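Local coordinates for protein putative invasin (Yersinia pseudotuberculosis IP 31758, PDB 5N40) that is an adhesin of the invasin type, which probably helps the bacterium attach to host cells through a C-terminal domain of C-type lectin-like fold, at residues 116-121 with 215-220; 195-200 with 228-233. The protein carries 1 engineered substitution. One frame throughout, in Å; residues are numbered along the deposited sequence.

Contact 1 of 2, residues 116-121 with 215-220; sequences RKNIGQ and TFNVIT
Arg116 reaches over to Asn217 and holds its side-chain oxygen with two nitrogens side-on. NE lies 2.7 Å from Asn217 OD1, in the carbonyl plane and on a lone pair; NH2 of Arg116 meets the same OD1 at 3.0 Å, but from above that plane and along a more bent N-H line. OD1 lies in the guanidinium plane, while the amide of Asn217 stands nearly perpendicular to it, at 87°. Arg116 gets there with CG anti to its backbone N (chi1 178°) and the chain extended, its CG passing the CG2 methyl of Thr215. The other end of the Asn217 amide is spent on Asn118: ND2 gives a nearly straight bond of 2.9 Å to Asn118 OD1, which lies in the Asn217 amide plane. Both ends of the amide are thus used, which fixes its rotation.

Beneath these side chains the strands 116-118 and 209-217 pair in parallel, 116-118 forming one edge of a mixed sheet in the bacterial immunoglobulin-like domain. Lys117 N bonds to Thr215 O, Asn217 N to Lys117 O at 2.7 Å, and Ile119 N to Asn217 O. Arg116, Asn118, Thr215 and Asn217 share one face; Phe216 and Lys117 start from the other. CG1 of Ile119 packs on CB of Phe216 at 3.7 Å, and the edge of the Phe216 ring brings CE2 to 3.4 Å from Gln121 O.

At the end of the strand, a type II turn from Asn118 to Gln121, closed by Gln121 N to Asn118 O, reverses the chain. Gln121 OE1 accepts from Asn118 N at 2.9 Å, bracing the residue that receives the Asn217 amide. Farther out, Arg116 NH2 forms a salt bridge with Asp223, and Lys117 NZ one with Asp113.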
ATOM      1  N   ARG A 116      -9.149   4.575  -5.827  1.00 12.91           N
ATOM      2  CA  ARG A 116      -9.868   5.254  -4.755  1.00 15.16           C
ATOM      3  C   ARG A 116     -11.029   4.384  -4.309  1.00 16.00           C
ATOM      4  O   ARG A 116     -11.916   4.071  -5.109  1.00 17.55           O
ATOM      5  CB  ARG A 116     -10.375   6.625  -5.210  1.00 14.26           C
ATOM      6  CG  ARG A 116     -11.172   7.354  -4.136  1.00 15.11           C
ATOM      7  CD  ARG A 116     -11.643   8.715  -4.593  1.00 16.99           C
ATOM      8  NE  ARG A 116     -12.467   9.316  -3.557  1.00 14.72           N
ATOM      9  CZ  ARG A 116     -13.362  10.277  -3.756  1.00 18.37           C
ATOM     10  NH1 ARG A 116     -13.568  10.763  -4.976  1.00 17.38           N
ATOM     11  NH2 ARG A 116     -14.061  10.737  -2.730  1.00 16.27           N
ATOM     12  N   LYS A 117     -11.023   4.002  -3.036  1.00 14.52           N
ATOM     13  CA  LYS A 117     -12.109   3.231  -2.456  1.00 11.89           C
ATOM     14  C   LYS A 117     -12.437   3.834  -1.097  1.00 10.56           C
ATOM     15  O   LYS A 117     -11.911   4.887  -0.722  1.00 13.19           O
ATOM     16  CB  LYS A 117     -11.743   1.742  -2.359  1.00 10.99           C
ATOM     17  CG  LYS A 117     -11.470   1.062  -3.699  1.00 15.20           C
ATOM     18  CD  LYS A 117     -11.385  -0.462  -3.538  1.00 13.02           C
ATOM     19  CE  LYS A 117     -11.048  -1.165  -4.861  1.00 14.20           C
ATOM     20  NZ  LYS A 117     -11.081  -2.667  -4.776  1.00 17.87           N
ATOM     21  N   ASN A 118     -13.333   3.176  -0.371  1.00 12.65           N
ATOM     22  CA  ASN A 118     -13.758   3.622   0.948  1.00 12.50           C
ATOM     23  C   ASN A 118     -13.004   2.857   2.025  1.00 11.72           C
ATOM     24  O   ASN A 118     -12.682   1.677   1.860  1.00 13.11           O
ATOM     25  CB  ASN A 118     -15.261   3.411   1.151  1.00 13.65           C
ATOM     26  CG  ASN A 118     -16.095   4.058   0.068  1.00 13.10           C
ATOM     27  OD1 ASN A 118     -15.828   5.185  -0.348  1.00 13.83           O
ATOM     28  ND2 ASN A 118     -17.111   3.335  -0.409  1.00 13.82           N
ATOM     29  N   ILE A 119     -12.750   3.533   3.147  1.00 12.71           N
ATOM     30  CA  ILE A 119     -12.195   2.840   4.304  1.00 13.37           C
ATOM     31  C   ILE A 119     -13.067   1.635   4.614  1.00 18.32           C
ATOM     32  O   ILE A 119     -14.297   1.738   4.684  1.00 13.50           O
ATOM     33  CB  ILE A 119     -12.083   3.794   5.506  1.00 14.80           C
ATOM     34  CG1 ILE A 119     -10.954   4.798   5.275  1.00 14.16           C
ATOM     35  CG2 ILE A 119     -11.824   3.010   6.799  1.00 14.49           C
ATOM     36  CD1 ILE A 119     -10.852   5.881   6.342  1.00 17.44           C
ATOM     37  N   GLY A 120     -12.423   0.479   4.797  1.00 18.46           N
ATOM     38  CA  GLY A 120     -13.091  -0.793   4.950  1.00 14.35           C
ATOM     39  C   GLY A 120     -12.968  -1.687   3.732  1.00 15.63           C
ATOM     40  O   GLY A 120     -13.042  -2.914   3.865  1.00 18.14           O
ATOM     41  N   GLN A 121     -12.807  -1.097   2.552  1.00 15.47           N
ATOM     42  CA  GLN A 121     -12.544  -1.843   1.335  1.00 12.41           C
ATOM     43  C   GLN A 121     -11.037  -2.043   1.178  1.00 14.60           C
ATOM     44  O   GLN A 121     -10.230  -1.409   1.856  1.00 14.22           O
ATOM     45  CB  GLN A 121     -13.112  -1.112   0.120  1.00 13.85           C
ATOM     46  CG  GLN A 121     -14.621  -0.971   0.110  1.00 18.46           C
ATOM     47  CD  GLN A 121     -15.114  -0.264  -1.133  1.00 19.45           C
ATOM     48  OE1 GLN A 121     -14.857   0.925  -1.333  1.00 15.96           O
ATOM     49  NE2 GLN A 121     -15.820  -0.995  -1.988  1.00 26.23           N
ATOM     50  N   THR A 215      -6.244   5.956  -2.365  1.00 12.36           N
ATOM     51  CA  THR A 215      -7.073   6.864  -1.592  1.00 15.23           C
ATOM     52  C   THR A 215      -8.168   6.049  -0.925  1.00 12.90           C
ATOM     53  O   THR A 215      -8.818   5.235  -1.582  1.00 11.80           O
ATOM     54  CB  THR A 215      -7.672   7.951  -2.489  1.00 16.59           C
ATOM     55  OG1 THR A 215      -6.610   8.705  -3.086  1.00 14.72           O
ATOM     56  CG2 THR A 215      -8.584   8.890  -1.700  1.00 15.73           C
ATOM     57  N   PHE A 216      -8.351   6.254   0.376  1.00 12.07           N
ATOM     58  CA  PHE A 216      -9.402   5.584   1.132  1.00 11.86           C
ATOM     59  C   PHE A 216     -10.291   6.648   1.752  1.00 12.91           C
ATOM     60  O   PHE A 216      -9.845   7.423   2.606  1.00 13.12           O
ATOM     61  CB  PHE A 216      -8.819   4.649   2.196  1.00 11.84           C
ATOM     62  CG  PHE A 216      -8.101   3.453   1.626  1.00 10.11           C
ATOM     63  CD1 PHE A 216      -6.755   3.523   1.258  1.00 11.32           C
ATOM     64  CD2 PHE A 216      -8.767   2.258   1.438  1.00 12.87           C
ATOM     65  CE1 PHE A 216      -6.102   2.408   0.742  1.00 11.34           C
ATOM     66  CE2 PHE A 216      -8.128   1.158   0.913  1.00 10.81           C
ATOM     67  CZ  PHE A 216      -6.784   1.229   0.567  1.00 10.76           C
ATOM     68  N   ASN A 217     -11.546   6.680   1.313  1.00 12.89           N
ATOM     69  CA  ASN A 217     -12.484   7.701   1.751  1.00 13.48           C
ATOM     70  C   ASN A 217     -12.896   7.496   3.198  1.00 10.81           C
ATOM     71  O   ASN A 217     -13.140   6.371   3.637  1.00 13.27           O
ATOM     72  CB  ASN A 217     -13.735   7.668   0.882  1.00 12.33           C
ATOM     73  CG  ASN A 217     -13.448   7.942  -0.564  1.00  9.94           C
ATOM     74  OD1 ASN A 217     -12.653   8.821  -0.896  1.00 14.57           O
ATOM     75  ND2 ASN A 217     -14.121   7.204  -1.450  1.00 12.17           N
ATOM     76  N   VAL A 218     -13.001   8.603   3.925  1.00 11.26           N
ATOM     77  CA  VAL A 218     -13.519   8.616   5.291  1.00 11.49           C
ATOM     78  C   VAL A 218     -15.003   8.972   5.248  1.00 14.72           C
ATOM     79  O   VAL A 218     -15.435   9.805   4.441  1.00 14.72           O
ATOM     80  CB  VAL A 218     -12.721   9.607   6.160  1.00 13.47           C
ATOM     81  CG1 VAL A 218     -13.039  11.055   5.776  1.00 10.58           C
ATOM     82  CG2 VAL A 218     -12.978   9.342   7.634  1.00 15.00           C
ATOM     83  N   ILE A 219     -15.797   8.351   6.127  1.00 13.53           N
ATOM     84  CA  ILE A 219     -17.244   8.504   6.003  1.00 12.74           C
ATOM     85  C   ILE A 219     -17.673   9.920   6.373  1.00 13.66           C
ATOM     86  O   ILE A 219     -18.700  10.410   5.887  1.00 13.84           O
ATOM     87  CB  ILE A 219     -17.953   7.431   6.851  1.00 14.67           C
ATOM     88  CG1 ILE A 219     -19.456   7.366   6.530  1.00 14.54           C
ATOM     89  CG2 ILE A 219     -17.737   7.681   8.342  1.00 15.01           C
ATOM     90  CD1 ILE A 219     -19.778   6.865   5.120  1.00 15.63           C
ATOM     91  N   THR A 220     -16.889  10.611   7.193  1.00 12.48           N
ATOM     92  CA  THR A 220     -17.286  11.882   7.781  1.00 14.54           C
ATOM     93  C   THR A 220     -16.957  13.084   6.908  1.00 15.59           C
ATOM     94  O   THR A 220     -17.113  14.223   7.365  1.00 14.93           O
ATOM     95  CB  THR A 220     -16.648  12.052   9.164  1.00 14.23           C
ATOM     96  OG1 THR A 220     -15.252  11.722   9.129  1.00 12.64           O
ATOM     97  CG2 THR A 220     -17.351  11.175  10.183  1.00 16.03           C
TER

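Contact 2 of 2, residues 195-200 with 228-233; sequences GVQTTL and SMWGNM
Trp230 lays its indole beside Gly195 to Gln197, which lead into strand 197-204, and its backbone is tied to Gly195 first: Trp230 N donates to Gly195 O at 2.9 Å, a nearly straight N-H line that comes in from above the carbonyl plane. From there the side chain runs along the same carbonyl. CB lies 3.7 Å from Gly195 O, and with CG anti to the carbonyl carbon of Trp230 (chi1 -61°) the five-membered ring swings in beside it. CD1 comes to 3.4 Å from Gly195 O, which sits at the ring edge, in its plane. CD1 also approaches the next peptide link, near Val196 C and Gln197 N. One atom farther on, NE1 meets CB of Gln197 at 3.7 Å. On the six-membered ring, CZ2 of Trp230 has NE2 of Gln197 for a loose neighbour; the two side chains run alongside, pointing the same way, their amide and ring planes 26° apart.

The contact probably lies at the junction of two domains: 195-200 leads into a strand of the immunoglobulin-like domain, whereas 228-233 is an irregular segment that by sequence belongs to the adhesion-domain family, of C-type lectin-like fold. The indole also touches Thr215 and Asn217 on the neighbouring strand 209-217, and Arg116 and Arg153.

Met229 packs against Gly195 as well. Its CB lies 3.6 Å from Gly195 O, and bends at chi2 and chi3 fold the chain back, bringing CE near that oxygen and to 4.0 Å from CG1 of Val196. Gly195, with positive phi, lies close against Trp230 and Met229. On the side of 228-233, Glu265 accepts from Ser228 N and Met229 N.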
ATOM      1  N   GLY A 195      -9.023   9.888   5.643  1.00 13.95           N
ATOM      2  CA  GLY A 195      -9.482  10.414   4.367  1.00 10.06           C
ATOM      3  C   GLY A 195      -8.375  11.017   3.528  1.00 13.57           C
ATOM      4  O   GLY A 195      -8.454  12.180   3.113  1.00 12.98           O
ATOM      5  N   VAL A 196      -7.340  10.228   3.255  1.00 12.46           N
ATOM      6  CA  VAL A 196      -6.137  10.746   2.623  1.00 11.96           C
ATOM      7  C   VAL A 196      -5.777   9.919   1.393  1.00 13.54           C
ATOM      8  O   VAL A 196      -6.158   8.753   1.248  1.00 10.29           O
ATOM      9  CB  VAL A 196      -4.943  10.792   3.609  1.00 12.46           C
ATOM     10  CG1 VAL A 196      -5.234  11.764   4.734  1.00 13.54           C
ATOM     11  CG2 VAL A 196      -4.646   9.418   4.181  1.00 13.62           C
ATOM     12  N   GLN A 197      -5.019  10.562   0.505  1.00 12.70           N
ATOM     13  CA  GLN A 197      -4.392   9.924  -0.640  1.00 14.64           C
ATOM     14  C   GLN A 197      -2.948   9.621  -0.264  1.00 11.24           C
ATOM     15  O   GLN A 197      -2.185  10.539   0.054  1.00 12.78           O
ATOM     16  CB  GLN A 197      -4.451  10.836  -1.864  1.00 15.49           C
ATOM     17  CG  GLN A 197      -3.734  10.321  -3.094  1.00 14.42           C
ATOM     18  CD  GLN A 197      -3.447  11.420  -4.097  1.00 20.81           C
ATOM     19  OE1 GLN A 197      -2.343  11.982  -4.131  1.00 24.06           O
ATOM     20  NE2 GLN A 197      -4.423  11.719  -4.931  1.00 18.10           N
ATOM     21  N   THR A 198      -2.587   8.343  -0.286  1.00 10.93           N
ATOM     22  CA  THR A 198      -1.260   7.896   0.110  1.00 11.29           C
ATOM     23  C   THR A 198      -0.495   7.450  -1.127  1.00 10.74           C
ATOM     24  O   THR A 198      -1.002   6.657  -1.926  1.00 10.77           O
ATOM     25  CB  THR A 198      -1.348   6.752   1.121  1.00 11.77           C
ATOM     26  OG1 THR A 198      -2.098   7.185   2.265  1.00 14.78           O
ATOM     27  CG2 THR A 198       0.054   6.305   1.563  1.00 14.79           C
ATOM     28  N   THR A 199       0.723   7.954  -1.280  1.00 10.96           N
ATOM     29  CA  THR A 199       1.601   7.508  -2.352  1.00 11.14           C
ATOM     30  C   THR A 199       2.452   6.369  -1.813  1.00 11.04           C
ATOM     31  O   THR A 199       3.251   6.564  -0.890  1.00 14.67           O
ATOM     32  CB  THR A 199       2.478   8.650  -2.857  1.00 16.24           C
ATOM     33  OG1 THR A 199       1.651   9.720  -3.327  1.00 13.20           O
ATOM     34  CG2 THR A 199       3.378   8.162  -3.988  1.00 15.08           C
ATOM     35  N   LEU A 200       2.265   5.182  -2.371  1.00 10.05           N
ATOM     36  CA  LEU A 200       3.071   4.015  -2.041  1.00  9.25           C
ATOM     37  C   LEU A 200       4.140   3.815  -3.104  1.00 12.31           C
ATOM     38  O   LEU A 200       3.837   3.820  -4.300  1.00 13.12           O
ATOM     39  CB  LEU A 200       2.207   2.760  -1.948  1.00 12.69           C
ATOM     40  CG  LEU A 200       1.281   2.687  -0.730  1.00 12.98           C
ATOM     41  CD1 LEU A 200       0.376   1.479  -0.822  1.00 14.24           C
ATOM     42  CD2 LEU A 200       2.100   2.635   0.561  1.00 15.80           C
ATOM     43  N   SER A 228     -12.236  19.100   2.391  1.00 14.80           N
ATOM     44  CA  SER A 228     -10.835  19.054   2.804  1.00 14.87           C
ATOM     45  C   SER A 228     -10.258  17.652   2.647  1.00 14.63           C
ATOM     46  O   SER A 228      -9.154  17.480   2.115  1.00 13.50           O
ATOM     47  CB  SER A 228     -10.704  19.525   4.253  1.00 16.38           C
ATOM     48  OG  SER A 228     -11.009  20.906   4.375  1.00 20.53           O
ATOM     49  N   MET A 229     -10.986  16.645   3.111  1.00 11.45           N
ATOM     50  CA  MET A 229     -10.554  15.258   3.064  1.00 11.54           C
ATOM     51  C   MET A 229     -11.260  14.514   1.939  1.00 15.25           C
ATOM     52  O   MET A 229     -12.247  14.983   1.361  1.00 14.89           O
ATOM     53  CB  MET A 229     -10.837  14.563   4.404  1.00 12.98           C
ATOM     54  CG  MET A 229     -10.554  15.406   5.642  1.00 14.50           C
ATOM     55  SD  MET A 229      -8.853  16.002   5.754  1.00 16.64           S
ATOM     56  CE  MET A 229      -7.973  14.465   5.955  1.00 15.48           C
ATOM     57  N   TRP A 230     -10.752  13.315   1.655  1.00 12.77           N
ATOM     58  CA  TRP A 230     -11.400  12.405   0.715  1.00 14.39           C
ATOM     59  C   TRP A 230     -12.467  11.606   1.460  1.00 12.20           C
ATOM     60  O   TRP A 230     -12.143  10.878   2.403  1.00 13.47           O
ATOM     61  CB  TRP A 230     -10.376  11.463   0.092  1.00 14.25           C
ATOM     62  CG  TRP A 230      -9.304  12.144  -0.690  1.00 14.79           C
ATOM     63  CD1 TRP A 230      -8.073  12.538  -0.241  1.00 15.18           C
ATOM     64  CD2 TRP A 230      -9.357  12.489  -2.074  1.00 15.35           C
ATOM     65  NE1 TRP A 230      -7.362  13.114  -1.266  1.00 15.82           N
ATOM     66  CE2 TRP A 230      -8.129  13.097  -2.401  1.00 14.96           C
ATOM     67  CE3 TRP A 230     -10.332  12.351  -3.068  1.00 18.14           C
ATOM     68  CZ2 TRP A 230      -7.852  13.567  -3.682  1.00 19.49           C
ATOM     69  CZ3 TRP A 230     -10.052  12.812  -4.338  1.00 18.88           C
ATOM     70  CH2 TRP A 230      -8.824  13.415  -4.634  1.00 19.08           C
ATOM     71  N   GLY A 231     -13.732  11.711   1.027  1.00 11.65           N
ATOM     72  CA  GLY A 231     -14.833  11.166   1.800  1.00  8.73           C
ATOM     73  C   GLY A 231     -15.903  10.513   0.943  1.00 14.13           C
ATOM     74  O   GLY A 231     -15.923  10.654  -0.281  1.00 14.42           O
ATOM     75  N   ASN A 232     -16.805   9.790   1.621  1.00 16.08           N
ATOM     76  CA  ASN A 232     -17.965   9.179   0.971  1.00 12.60           C
ATOM     77  C   ASN A 232     -19.212   9.335   1.829  1.00 14.07           C
ATOM     78  O   ASN A 232     -20.035   8.421   1.921  1.00 14.19           O
ATOM     79  CB  ASN A 232     -17.727   7.697   0.676  1.00 12.13           C
ATOM     80  CG  ASN A 232     -17.616   6.865   1.938  1.00 13.90           C
ATOM     81  OD1 ASN A 232     -16.978   7.279   2.907  1.00 16.16           O
ATOM     82  ND2 ASN A 232     -18.242   5.687   1.939  1.00 13.79           N
ATOM     83  N   MET A 233     -19.378  10.497   2.454  1.00 12.56           N
ATOM     84  CA  MET A 233     -20.538  10.731   3.305  1.00 13.08           C
ATOM     85  C   MET A 233     -21.823  10.506   2.514  1.00 14.26           C
ATOM     86  O   MET A 233     -21.900  10.820   1.325  1.00 13.66           O
ATOM     87  CB  MET A 233     -20.499  12.158   3.856  1.00 13.50           C
ATOM     88  CG  MET A 233     -21.647  12.526   4.776  1.00 12.09           C
ATOM     89  SD  MET A 233     -21.596  14.256   5.265  1.00 14.09           S
ATOM     90  CE  MET A 233     -20.004  14.272   6.094  1.00 13.25           C
TER

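Overall arrangement
After an N-terminal beta domain and strand 106-112, the chain lays down 116-121, the edge strand and its turn, then winds through the immunoglobulin-like domain to 195-200. The hairpin partner 209-217 brings it to 215-220, where contact 1 closes a loop of 93 intervening residues. Contact 2 closes a shorter one when 228-233 returns to 195-200, so the two loops cross rather than nest. Strands 197-204 and 209-217 are neighbours in one sheet, and the contact centres lie about 7 Å apart. Probable backbone hydrogen bonds from Val218 to Trp230 and Asn232 join them directly. Contact 1 ties the sheet's edge within its domain; contact 2 probably fastens that sheet to the adhesion domain.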